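PDB 6P2K: fibronectin type III domain-containing protein, which probably cleaves the beta-1,4-glucan backbone of xyloglucan, this chain being the twin seven-bladed beta-propeller (GH74) part of a longer, multi-domain protein. Local coordinates for residues B[14-19]-B[122-127]; B[34-39]-B[57-62]; B[647-652]-B[663-668]; B[632-637]-B[694-699]; B[240-245]-B[253-258]. All coordinates share one frame; numbering follows the deposited sequence.

How the contacts relate
Contacts 1 and 2 form one cluster near the centre of the folded chain, their centres 9 Å apart. They touch directly: Arg-122 NE of contact 1 lies 2.8 Å from Phe-61 O of contact 2, and Asp-124 OD2 lies 2.9 Å from Arg-59 NH1. Contact 1 also holds a zinc ion. In GH74 relatives the substrate cleft runs between the two propellers, and the central position of this cluster is consistent with such a place. Contacts 3 and 4 pair up in the same way, centres again 9 Å apart, because both use the sheet containing strands 628-634 and 648-653. Contact 5 stands apart, its centre 26 Å from that of contact 1 and 59 Å from that of contact 3.

Contact 1: B[14-19]-B[122-127]. With ZN (zinc ion), chain Q.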
# COMPACT_ATOMS: atom_id res chain seq x y z
N GLY B 14 28.25 27.13 -7.07
CA GLY B 14 27.09 27.17 -7.94
C GLY B 14 27.20 28.11 -9.11
O GLY B 14 26.25 28.20 -9.90
N GLY B 15 28.31 28.84 -9.24
CA GLY B 15 28.54 29.68 -10.40
C GLY B 15 29.91 29.39 -10.99
O GLY B 15 30.78 28.80 -10.34
N GLN B 16 30.08 29.81 -12.24
CA GLN B 16 31.31 29.52 -12.97
C GLN B 16 32.53 30.02 -12.21
O GLN B 16 32.59 31.18 -11.80
CB GLN B 16 31.25 30.17 -14.36
CG GLN B 16 32.48 29.93 -15.23
CD GLN B 16 32.31 30.43 -16.65
OE1 GLN B 16 32.62 31.59 -16.96
NE2 GLN B 16 31.81 29.57 -17.53
N VAL B 17 33.49 29.13 -12.00
CA VAL B 17 34.69 29.42 -11.22
C VAL B 17 35.82 29.75 -12.18
O VAL B 17 36.05 29.02 -13.16
CB VAL B 17 35.06 28.24 -10.31
CG1 VAL B 17 36.31 28.56 -9.51
CG2 VAL B 17 33.91 27.91 -9.38
N GLN B 18 36.54 30.84 -11.91
CA GLN B 18 37.60 31.28 -12.81
C GLN B 18 38.93 30.60 -12.51
O GLN B 18 39.62 30.19 -13.44
CB GLN B 18 37.76 32.80 -12.72
CG GLN B 18 36.46 33.56 -12.94
CD GLN B 18 35.87 33.32 -14.31
OE1 GLN B 18 36.46 33.68 -15.33
NE2 GLN B 18 34.70 32.69 -14.35
N ASP B 19 39.29 30.47 -11.24
CA ASP B 19 40.58 29.89 -10.88
C ASP B 19 40.63 29.62 -9.39
O ASP B 19 39.88 30.21 -8.60
CB ASP B 19 41.73 30.83 -11.28
CG ASP B 19 43.02 30.08 -11.54
OD1 ASP B 19 43.00 28.83 -11.51
OD2 ASP B 19 44.05 30.74 -11.78
N ARG B 122 40.27 35.79 -20.01
CA ARG B 122 39.91 34.37 -20.11
C ARG B 122 38.91 34.20 -21.25
O ARG B 122 39.15 34.73 -22.35
CB ARG B 122 39.42 33.89 -18.74
CG ARG B 122 40.47 34.01 -17.66
CD ARG B 122 40.10 33.18 -16.44
NE ARG B 122 41.22 33.13 -15.50
CZ ARG B 122 42.03 32.08 -15.36
NH1 ARG B 122 41.84 30.99 -16.08
NH2 ARG B 122 43.02 32.13 -14.48
N ASP B 123 37.80 33.49 -21.05
CA ASP B 123 36.79 33.28 -22.08
C ASP B 123 35.62 34.25 -21.95
O ASP B 123 34.60 34.08 -22.63
CB ASP B 123 36.27 31.84 -22.01
CG ASP B 123 35.83 31.45 -20.61
OD1 ASP B 123 36.45 31.92 -19.63
OD2 ASP B 123 34.86 30.67 -20.48
N ASP B 124 35.74 35.28 -21.10
CA ASP B 124 34.65 36.22 -20.88
C ASP B 124 34.60 37.27 -21.98
O ASP B 124 34.60 38.47 -21.70
CB ASP B 124 34.80 36.89 -19.52
CG ASP B 124 33.90 36.28 -18.46
OD1 ASP B 124 33.29 35.22 -18.71
OD2 ASP B 124 33.81 36.86 -17.36
N ASP B 125 34.55 36.83 -23.24
CA ASP B 125 34.55 37.77 -24.35
C ASP B 125 33.29 38.64 -24.36
O ASP B 125 33.32 39.77 -24.86
CB ASP B 125 34.69 37.03 -25.68
CG ASP B 125 36.12 36.59 -25.95
OD1 ASP B 125 36.95 37.44 -26.35
OD2 ASP B 125 36.42 35.39 -25.74
N ASP B 126 32.19 38.13 -23.81
CA ASP B 126 30.95 38.90 -23.76
C ASP B 126 30.95 39.95 -22.65
O ASP B 126 29.96 40.68 -22.52
CB ASP B 126 29.75 37.96 -23.60
CG ASP B 126 29.90 37.00 -22.44
OD1 ASP B 126 31.05 36.75 -22.01
OD2 ASP B 126 28.86 36.50 -21.95
N PHE B 127 32.02 40.04 -21.86
CA PHE B 127 32.11 41.01 -20.78
C PHE B 127 33.22 42.03 -20.95
O PHE B 127 33.27 43.00 -20.19
CB PHE B 127 32.30 40.31 -19.43
CG PHE B 127 31.05 39.70 -18.86
CD1 PHE B 127 30.67 38.41 -19.20
CD2 PHE B 127 30.25 40.41 -17.98
CE1 PHE B 127 29.52 37.84 -18.68
CE2 PHE B 127 29.10 39.85 -17.45
CZ PHE B 127 28.73 38.56 -17.81
ZN ZN Q . 32.83 33.42 -17.88
O HOH W 1 31.13 33.90 -16.74
O HOH W 2 31.91 32.63 -19.60
O HOH W 3 34.91 33.72 -17.77
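The flat guanidinium of Arg-122 has the carbonyl oxygen of Gln-18 over the centre of one face, 3.5 Å above its plane. Asp-19 comes at the same group obliquely, its side chain crossing that of Arg-122 at about a right angle, and OD2 forms a salt bridge with NH2 at 3.2 Å. The Gln-18 amide stands perpendicular to the guanidinium, with OE1 alongside CD. Arginine suits this place because its extended chain spans the gap to strand 17-22 and its several N-H groups serve different partners, NE going to Phe-61 O. A methionine in its place would probably leave the Asp-19 carboxylate without this positive mate and the Phe-61 carbonyl without its NE donor.

Beside this polar bridge, a zinc ion joins the two segments. Gln-16 OE1 binds it at 2.1 Å and Asp-124 OD1 at 2.0 Å, while three waters complete five ligands. The Gln-16 chain, with CG anti to the backbone N (chi1 -180°) and extended beyond, delivers its amide oxygen to the metal; the amide and the Asp-124 carboxylate are turned 37° apart. The second carboxylate oxygen, OD2, goes to Arg-59, and Asp-123 OD1 pairs with Arg-334.

Segment 14-19 enters edge strand 17-22 of a propeller blade, where Gln-18 and Asp-19 both face Ala-33 of strand 30-34 in a classic beta bulge. Segment 122-127 belongs to the loop linking strands 114-119 and 139-144 of another blade, so salt bridge and metal tie two blades together.

Contact 2: B[34-39]-B[57-62]; sequences SDMEGV and NNRVFA
Asp-35 and Arg-59 lie side by side and point the same way, their carboxylate and guanidinium planes 62° apart. Asp-35 covers one face of the guanidinium, with CB 3.4 Å from Arg-59 NH1 and its backbone O above the plane toward the rim; Phe-127 meets the other face in a cation-pi contact. The salt bridge from Asp-35 OD2 to Arg-59 NH1 is long (3.6 Å); NH1 also makes a salt bridge with Asp-124 OD2, and NH2 bonds to Gln-713 OE1. A bend at chi3 (-67°) folds the arginine under Asp-35. A leucine here would probably leave the Asp-35 and Asp-124 carboxylates without their positive partner and Gln-713 OE1 without its donor.

Val-60 and Val-39 cross at about a right angle, CG1 to CG2 3.9 Å apart, and Val-60 CG2 rests on Gly-38 CA. Glycine fits there: phi is positive, and a CB would crowd Asn-58 OD1. Two backbone bonds stitch the segments, Val-60 N to Ser-34 O at 3.1 Å and Gly-38 N to Asn-58 O at 3.2 Å.

The turn 34-39 links strands 30-34 and 39-42 of one blade; 57-62 enters edge strand 60-66 of the next, where Val-60 also packs on Val-75 and Ala-33.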
# COMPACT_ATOMS: atom_id res chain seq x y z
N SER B 34 36.12 34.11 -8.13
CA SER B 34 34.76 34.09 -8.66
C SER B 34 34.59 35.23 -9.65
O SER B 34 35.46 36.10 -9.79
CB SER B 34 33.75 34.22 -7.52
OG SER B 34 33.75 35.54 -7.01
N ASP B 35 33.47 35.24 -10.36
CA ASP B 35 33.19 36.32 -11.30
C ASP B 35 32.19 37.33 -10.76
O ASP B 35 31.94 38.34 -11.43
CB ASP B 35 32.71 35.76 -12.65
CG ASP B 35 31.59 34.75 -12.52
OD1 ASP B 35 31.17 34.45 -11.38
OD2 ASP B 35 31.13 34.25 -13.57
N MET B 36 31.62 37.11 -9.57
CA MET B 36 30.71 38.09 -8.99
C MET B 36 30.86 38.29 -7.49
O MET B 36 30.14 39.11 -6.92
CB MET B 36 29.25 37.71 -9.30
CG MET B 36 28.92 37.75 -10.79
SD MET B 36 27.18 37.57 -11.20
CE MET B 36 26.62 39.26 -11.05
N GLU B 37 31.79 37.59 -6.82
CA GLU B 37 32.02 37.75 -5.39
C GLU B 37 33.44 38.19 -5.06
O GLU B 37 33.80 38.24 -3.88
CB GLU B 37 31.73 36.46 -4.63
CG GLU B 37 30.27 36.17 -4.39
CD GLU B 37 29.57 35.78 -5.66
OE1 GLU B 37 28.47 36.32 -5.92
OE2 GLU B 37 30.12 34.93 -6.40
N GLY B 38 34.26 38.50 -6.06
CA GLY B 38 35.64 38.80 -5.76
C GLY B 38 36.41 37.55 -5.39
O GLY B 38 36.17 36.46 -5.93
N VAL B 39 37.33 37.68 -4.44
CA VAL B 39 38.28 36.64 -4.08
C VAL B 39 37.88 36.03 -2.74
O VAL B 39 37.63 36.75 -1.77
CB VAL B 39 39.72 37.19 -4.03
CG1 VAL B 39 40.68 36.12 -3.51
CG2 VAL B 39 40.15 37.68 -5.39
N ASN B 57 35.97 46.03 -8.62
CA ASN B 57 35.21 45.20 -9.54
C ASN B 57 35.41 43.74 -9.14
O ASN B 57 36.53 43.33 -8.85
CB ASN B 57 35.63 45.43 -10.99
CG ASN B 57 34.97 44.46 -11.95
OD1 ASN B 57 35.50 43.39 -12.24
ND2 ASN B 57 33.79 44.83 -12.44
N ASN B 58 34.32 42.98 -9.12
CA ASN B 58 34.33 41.65 -8.53
C ASN B 58 34.44 40.52 -9.54
O ASN B 58 34.39 39.35 -9.16
CB ASN B 58 33.07 41.46 -7.67
CG ASN B 58 33.17 42.18 -6.34
OD1 ASN B 58 34.25 42.33 -5.78
ND2 ASN B 58 32.03 42.63 -5.84
N ARG B 59 34.62 40.83 -10.83
CA ARG B 59 34.89 39.81 -11.84
C ARG B 59 36.40 39.57 -11.85
O ARG B 59 37.16 40.27 -12.52
CB ARG B 59 34.38 40.25 -13.20
CG ARG B 59 34.36 39.15 -14.25
CD ARG B 59 33.40 39.48 -15.38
NE ARG B 59 32.01 39.48 -14.94
CZ ARG B 59 31.20 38.42 -15.03
NH1 ARG B 59 31.64 37.28 -15.54
NH2 ARG B 59 29.94 38.51 -14.60
N VAL B 60 36.83 38.56 -11.10
CA VAL B 60 38.25 38.29 -10.88
C VAL B 60 38.73 37.26 -11.89
O VAL B 60 38.14 36.19 -12.03
CB VAL B 60 38.51 37.81 -9.45
CG1 VAL B 60 39.99 37.52 -9.25
CG2 VAL B 60 38.03 38.85 -8.45
N PHE B 61 39.82 37.59 -12.59
CA PHE B 61 40.41 36.70 -13.58
C PHE B 61 41.73 36.08 -13.15
O PHE B 61 42.16 35.10 -13.77
CB PHE B 61 40.62 37.44 -14.91
CG PHE B 61 39.34 37.81 -15.61
CD1 PHE B 61 38.36 36.86 -15.85
CD2 PHE B 61 39.13 39.11 -16.03
CE1 PHE B 61 37.19 37.21 -16.50
CE2 PHE B 61 37.95 39.46 -16.67
CZ PHE B 61 36.99 38.50 -16.91
N ALA B 62 42.38 36.62 -12.12
CA ALA B 62 43.69 36.11 -11.72
C ALA B 62 44.00 36.54 -10.29
O ALA B 62 43.62 37.63 -9.86
CB ALA B 62 44.79 36.59 -12.67

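Contact 3: B[647-652]-B[663-668]; sequences NWQILL and IFTPAD
Ile-650 pairs with Phe-664 in the antiparallel hairpin of strands 648-653 and 661-664, the outer two strands of a four-stranded propeller blade. The tight part centres on a classic beta bulge, in which Ile-663 and Phe-664 both face Ile-650. Ile-650 N donates to Phe-664 O at 3.0 Å, nearly straight at 170°. On the return, Ile-650 O takes Ile-663 N at 3.0 Å and, weakly, Phe-664 N.

Apolar side chains pack round the bulge. With CG1 beside the backbone N (chi1 -59°), Ile-650 turns CG2 to both CG1 and CD1 of Ile-663, at 3.6 Å. Ile-650 CB faces Phe-664 CB, while the Phe-664 ring stacks on Trp-731. Leu-652 CB adds a looser touch on Ile-663 CD1. Beta-branched isoleucine suits the place because CG2 meets Ile-663 while CG1 lies against Phe-664 CB.

Toward the partly exposed end the packing slackens. Pro-666 CG sits 3.9 Å from Asn-647 CB, and Thr-665 CG2 is 4.1 Å from Gln-649 OE1, which bonds to Lys-662; Gln-649 NE2 goes to Leu-642 O. Asn-647 ND2 turns to Asp-644. Proline fits the first turn of helix 666-672, where no backbone N-H is needed. Just before it Thr-665 and Asp-668 form a capping box: Thr-665 OG1 accepts a weak bond from Asp-668 N, and Asp-668 OD2 takes Thr-665 N at 3.0 Å from above the carboxylate plane.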
# COMPACT_ATOMS: atom_id res chain seq x y z
N ASN B 647 16.00 57.31 -13.30
CA ASN B 647 16.20 56.91 -11.91
C ASN B 647 15.03 56.07 -11.42
O ASN B 647 13.86 56.45 -11.60
CB ASN B 647 16.35 58.15 -11.03
CG ASN B 647 17.68 58.85 -11.22
OD1 ASN B 647 18.72 58.20 -11.34
ND2 ASN B 647 17.65 60.18 -11.24
N TRP B 648 15.33 54.94 -10.80
CA TRP B 648 14.30 54.13 -10.17
C TRP B 648 13.97 54.71 -8.80
O TRP B 648 14.85 55.21 -8.10
CB TRP B 648 14.76 52.68 -10.03
CG TRP B 648 14.80 51.94 -11.33
CD1 TRP B 648 15.24 52.41 -12.53
CD2 TRP B 648 14.37 50.59 -11.56
NE1 TRP B 648 15.12 51.44 -13.50
CE2 TRP B 648 14.59 50.31 -12.93
CE3 TRP B 648 13.82 49.60 -10.75
CZ2 TRP B 648 14.27 49.08 -13.49
CZ3 TRP B 648 13.51 48.37 -11.31
CH2 TRP B 648 13.74 48.13 -12.67
N GLN B 649 12.69 54.65 -8.44
CA GLN B 649 12.20 55.23 -7.20
C GLN B 649 11.19 54.29 -6.57
O GLN B 649 10.69 53.36 -7.21
CB GLN B 649 11.55 56.60 -7.45
CG GLN B 649 12.37 57.56 -8.31
CD GLN B 649 11.58 58.77 -8.78
OE1 GLN B 649 12.03 59.90 -8.66
NE2 GLN B 649 10.39 58.52 -9.32
N ILE B 650 10.90 54.53 -5.29
CA ILE B 650 9.83 53.83 -4.58
C ILE B 650 8.63 54.76 -4.53
O ILE B 650 8.70 55.86 -3.95
CB ILE B 650 10.26 53.40 -3.17
CG1 ILE B 650 11.48 52.48 -3.23
CG2 ILE B 650 9.11 52.68 -2.48
CD1 ILE B 650 11.19 51.11 -3.80
N LEU B 651 7.53 54.34 -5.13
CA LEU B 651 6.27 55.08 -5.10
C LEU B 651 5.26 54.30 -4.28
O LEU B 651 5.21 53.07 -4.34
CB LEU B 651 5.73 55.33 -6.52
CG LEU B 651 6.67 56.00 -7.52
CD1 LEU B 651 5.90 56.49 -8.74
CD2 LEU B 651 7.41 57.15 -6.87
N LEU B 652 4.44 55.02 -3.52
CA LEU B 652 3.47 54.41 -2.63
C LEU B 652 2.08 54.95 -2.93
O LEU B 652 1.91 56.13 -3.24
CB LEU B 652 3.83 54.68 -1.16
CG LEU B 652 3.21 53.74 -0.12
CD1 LEU B 652 3.70 52.32 -0.33
CD2 LEU B 652 3.52 54.22 1.29
N ILE B 663 8.41 58.19 -2.13
CA ILE B 663 8.85 58.01 -0.75
C ILE B 663 10.32 57.59 -0.65
O ILE B 663 10.88 57.56 0.45
CB ILE B 663 7.96 56.99 -0.01
CG1 ILE B 663 8.07 55.60 -0.64
CG2 ILE B 663 6.51 57.47 0.04
CD1 ILE B 663 7.54 54.49 0.25
N PHE B 664 10.95 57.27 -1.78
CA PHE B 664 12.39 57.02 -1.75
C PHE B 664 12.99 57.28 -3.13
O PHE B 664 12.49 56.76 -4.13
CB PHE B 664 12.71 55.59 -1.30
CG PHE B 664 14.06 55.46 -0.65
CD1 PHE B 664 14.37 56.21 0.48
CD2 PHE B 664 15.02 54.61 -1.16
CE1 PHE B 664 15.61 56.10 1.09
CE2 PHE B 664 16.26 54.49 -0.56
CZ PHE B 664 16.55 55.24 0.57
N THR B 665 14.05 58.07 -3.16
CA THR B 665 14.75 58.47 -4.38
C THR B 665 16.23 58.21 -4.22
O THR B 665 16.72 57.94 -3.12
CB THR B 665 14.51 59.96 -4.66
OG1 THR B 665 15.12 60.74 -3.62
CG2 THR B 665 13.02 60.27 -4.70
N PRO B 666 16.99 58.26 -5.32
CA PRO B 666 18.46 58.18 -5.20
C PRO B 666 19.05 59.22 -4.25
O PRO B 666 20.05 58.93 -3.58
CB PRO B 666 18.94 58.40 -6.64
CG PRO B 666 17.83 57.86 -7.47
CD PRO B 666 16.56 58.17 -6.73
N ALA B 667 18.47 60.42 -4.19
CA ALA B 667 18.97 61.43 -3.25
C ALA B 667 18.78 60.97 -1.81
O ALA B 667 19.67 61.16 -0.97
CB ALA B 667 18.27 62.76 -3.49
N ASP B 668 17.62 60.38 -1.50
CA ASP B 668 17.40 59.85 -0.16
C ASP B 668 18.40 58.75 0.17
O ASP B 668 18.89 58.66 1.30
CB ASP B 668 15.97 59.32 -0.02
CG ASP B 668 14.93 60.36 -0.34
OD1 ASP B 668 15.14 61.55 -0.02
OD2 ASP B 668 13.88 59.99 -0.91

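Contact 4: B[632-637]-B[694-699]; sequences MSFAKG and GGSAGA
Met-632 and Phe-634 meet Ser-696 mainly by van der Waals contact. The methionine has CG anti to the backbone N (chi1 -175°) and then bends at chi2 and chi3, which carries CE to 3.4 Å from Ala-697 O, with SD and CE also passing near Ser-696 OG. Phe-634 touches Ser-696 chiefly through CB, 3.6 Å from OG, while its ring approaches the serine CB obliquely and brings CE2 to 3.9 Å from Gly-694 O. Unbranched methionine suits its place because it can bend to bring its methyl to the Ala-697 carbonyl, and phenylalanine because it offers CB to the serine and CE2 to Gly-694 O.

Polar contact is carried by water. No direct hydrogen bond joins the segments; instead water 4 donates to Met-632 O at 3.1 Å and to Ser-696 OG at 2.6 Å, so a small hydroxyl serves well here.

Backbone demands explain Gly-694, whose angles would drive a CB into the preceding carbonyl. Glu-619 holds this turn through its carboxylate, OE2 on Gly-695 N and OE1 on Ser-696 N, and Glu-621 OE1 takes Gly-698 N.

Strand 628-634 and strand 697-699 belong to different four-stranded sheets, and apolar side chains of one facing the other's edge strand are the blade-to-blade packing of a beta-propeller.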
# COMPACT_ATOMS: atom_id res chain seq x y z
N MET B 632 2.89 49.37 -3.50
CA MET B 632 4.24 49.92 -3.58
C MET B 632 4.90 49.47 -4.88
O MET B 632 4.90 48.28 -5.21
CB MET B 632 5.06 49.48 -2.37
CG MET B 632 6.45 50.09 -2.29
SD MET B 632 7.72 49.05 -3.04
CE MET B 632 7.79 47.70 -1.87
N SER B 633 5.47 50.43 -5.60
CA SER B 633 6.12 50.18 -6.88
C SER B 633 7.60 50.54 -6.80
O SER B 633 7.96 51.60 -6.27
CB SER B 633 5.45 50.99 -8.00
OG SER B 633 6.29 51.10 -9.14
N PHE B 634 8.44 49.67 -7.34
CA PHE B 634 9.86 49.93 -7.51
C PHE B 634 10.13 49.90 -9.01
O PHE B 634 10.11 48.84 -9.63
CB PHE B 634 10.72 48.90 -6.77
CG PHE B 634 12.20 49.04 -7.02
CD1 PHE B 634 12.83 50.27 -6.90
CD2 PHE B 634 12.96 47.93 -7.37
CE1 PHE B 634 14.19 50.39 -7.13
CE2 PHE B 634 14.32 48.04 -7.59
CZ PHE B 634 14.94 49.28 -7.47
N ALA B 635 10.37 51.08 -9.58
CA ALA B 635 10.43 51.23 -11.03
C ALA B 635 10.95 52.63 -11.33
O ALA B 635 11.14 53.45 -10.43
CB ALA B 635 9.06 51.01 -11.68
N LYS B 636 11.18 52.89 -12.61
CA LYS B 636 11.43 54.24 -13.08
C LYS B 636 10.16 54.82 -13.68
O LYS B 636 9.21 54.10 -14.00
CB LYS B 636 12.58 54.27 -14.11
CG LYS B 636 12.19 53.89 -15.53
CD LYS B 636 13.40 53.93 -16.45
CE LYS B 636 13.01 54.08 -17.91
NZ LYS B 636 13.64 55.30 -18.52
N GLY B 637 10.14 56.14 -13.82
CA GLY B 637 8.99 56.81 -14.41
C GLY B 637 7.84 56.98 -13.43
O GLY B 637 8.03 57.08 -12.21
N GLY B 694 15.29 44.13 -8.84
CA GLY B 694 14.17 43.70 -8.04
C GLY B 694 14.51 43.77 -6.56
O GLY B 694 15.32 44.60 -6.12
N GLY B 695 13.89 42.89 -5.78
CA GLY B 695 14.17 42.75 -4.36
C GLY B 695 13.48 43.74 -3.45
O GLY B 695 13.88 43.87 -2.29
N SER B 696 12.49 44.47 -3.95
CA SER B 696 11.67 45.32 -3.09
C SER B 696 10.53 44.51 -2.50
O SER B 696 10.04 43.55 -3.09
CB SER B 696 11.13 46.52 -3.86
OG SER B 696 9.97 46.16 -4.59
N ALA B 697 10.11 44.91 -1.30
CA ALA B 697 9.06 44.17 -0.61
C ALA B 697 8.38 45.07 0.41
O ALA B 697 8.93 46.07 0.86
CB ALA B 697 9.61 42.91 0.07
N GLY B 698 7.15 44.68 0.76
CA GLY B 698 6.40 45.37 1.79
C GLY B 698 5.59 44.41 2.63
O GLY B 698 5.01 43.46 2.10
N ALA B 699 5.57 44.63 3.94
CA ALA B 699 4.77 43.84 4.86
C ALA B 699 4.70 44.58 6.19
O ALA B 699 5.71 45.14 6.64
CB ALA B 699 5.37 42.44 5.06
O HOH W 4 7.47 46.61 -5.22

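Contact 5: B[240-245]-B[253-258]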
# COMPACT_ATOMS: atom_id res chain seq x y z
N PHE B 240 40.68 22.83 -30.75
CA PHE B 240 41.99 23.35 -30.36
C PHE B 240 42.98 22.19 -30.39
O PHE B 240 42.70 21.11 -29.85
CB PHE B 240 41.96 23.97 -28.96
CG PHE B 240 41.06 25.17 -28.82
CD1 PHE B 240 40.23 25.59 -29.85
CD2 PHE B 240 41.04 25.88 -27.63
CE1 PHE B 240 39.40 26.69 -29.70
CE2 PHE B 240 40.22 26.98 -27.47
CZ PHE B 240 39.40 27.39 -28.51
N LEU B 241 44.14 22.41 -31.01
CA LEU B 241 45.13 21.36 -31.16
C LEU B 241 46.35 21.63 -30.30
O LEU B 241 46.73 22.78 -30.07
CB LEU B 241 45.54 21.20 -32.63
CG LEU B 241 44.43 20.58 -33.49
CD1 LEU B 241 44.87 20.43 -34.93
CD2 LEU B 241 44.01 19.24 -32.90
N VAL B 242 46.96 20.55 -29.81
CA VAL B 242 48.04 20.61 -28.83
C VAL B 242 49.35 20.30 -29.52
O VAL B 242 49.45 19.36 -30.32
CB VAL B 242 47.78 19.62 -27.67
CG1 VAL B 242 48.71 19.93 -26.50
CG2 VAL B 242 46.33 19.68 -27.24
N TYR B 243 50.38 21.10 -29.21
CA TYR B 243 51.67 20.98 -29.86
C TYR B 243 52.78 21.09 -28.83
O TYR B 243 52.57 21.53 -27.70
CB TYR B 243 51.87 22.05 -30.94
CG TYR B 243 50.84 22.03 -32.05
CD1 TYR B 243 49.62 22.68 -31.90
CD2 TYR B 243 51.10 21.38 -33.25
CE1 TYR B 243 48.68 22.68 -32.91
CE2 TYR B 243 50.17 21.37 -34.27
CZ TYR B 243 48.96 22.02 -34.09
OH TYR B 243 48.03 22.01 -35.10
N ALA B 244 53.97 20.69 -29.25
CA ALA B 244 55.17 20.80 -28.43
C ALA B 244 56.34 21.16 -29.32
O ALA B 244 56.42 20.71 -30.47
CB ALA B 244 55.46 19.50 -27.67
N THR B 245 57.23 21.98 -28.78
CA THR B 245 58.48 22.27 -29.46
C THR B 245 59.56 22.46 -28.42
O THR B 245 59.29 22.79 -27.25
CB THR B 245 58.40 23.52 -30.34
OG1 THR B 245 59.69 23.75 -30.94
CG2 THR B 245 58.03 24.73 -29.51
N GLN B 253 55.72 19.89 -32.94
CA GLN B 253 55.20 18.56 -33.16
C GLN B 253 53.81 18.51 -32.54
O GLN B 253 53.66 18.84 -31.37
CB GLN B 253 56.09 17.54 -32.46
CG GLN B 253 57.56 17.80 -32.71
CD GLN B 253 57.97 17.48 -34.15
OE1 GLN B 253 58.01 18.38 -34.99
NE2 GLN B 253 58.33 16.21 -34.42
N GLN B 254 52.81 18.11 -33.32
CA GLN B 254 51.49 17.92 -32.75
C GLN B 254 51.50 16.70 -31.84
O GLN B 254 52.04 15.65 -32.21
CB GLN B 254 50.44 17.77 -33.85
CG GLN B 254 49.03 17.63 -33.32
CD GLN B 254 48.00 17.51 -34.43
OE1 GLN B 254 46.90 17.02 -34.21
NE2 GLN B 254 48.36 17.97 -35.62
N VAL B 255 50.92 16.83 -30.65
CA VAL B 255 50.96 15.76 -29.66
C VAL B 255 49.55 15.50 -29.14
O VAL B 255 49.33 15.45 -27.92
CB VAL B 255 51.93 16.11 -28.52
CG1 VAL B 255 53.36 15.85 -28.95
CG2 VAL B 255 51.76 17.57 -28.10
N THR B 256 48.60 15.32 -30.04
CA THR B 256 47.21 15.07 -29.67
C THR B 256 46.84 13.60 -29.63
O THR B 256 45.76 13.26 -29.14
CB THR B 256 46.26 15.80 -30.63
OG1 THR B 256 46.54 15.40 -31.97
CG2 THR B 256 46.42 17.31 -30.50
N GLY B 257 47.71 12.72 -30.13
CA GLY B 257 47.44 11.29 -30.13
C GLY B 257 47.09 10.76 -28.76
O GLY B 257 47.92 10.80 -27.84
N GLY B 258 45.87 10.26 -28.60
CA GLY B 258 45.37 9.83 -27.31
C GLY B 258 44.41 10.79 -26.66
O GLY B 258 43.77 10.42 -25.66
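A beta hairpin of strands 241-246 and 253-254, at the outer edge of a four-stranded propeller blade, brings Tyr-243 opposite Gln-254 as an antiparallel non-hydrogen-bonded pair, with Ala-244 and Gln-253 the hydrogen-bonded pair beside it. Ala-244 N donates to Gln-253 O at 2.8 Å, and Gln-253 N returns a nearly straight bond to Ala-244 O at 2.7 Å (170°). Farther along, Val-255 N reaches Val-242 O at 2.9 Å.

Tyr-243 leans across Gln-254, its CE2 3.6 Å from Gln-254 CB and its ring 58° from the amide plane. A broad aromatic suits this face, since Pro-203, Arg-208 and Trp-252 also touch it.

On the Ala-244 face the small CB admits Val-255 CG2, which also meets Val-242 CG1, both at 4.2 Å; Val-242 and Val-255 cross at about a right angle. Val-255 further packs on Leu-305 and Phe-308 of strand 304-314 in the following blade. Thr-256 CG2 presses on Val-242 N at 3.4 Å.

The Gln-254 chain is fully extended (chi1 -177°), which places OE1 beside Leu-241 CD2 and lets it accept a hydrogen bond from Thr-256 OG1 at 2.8 Å.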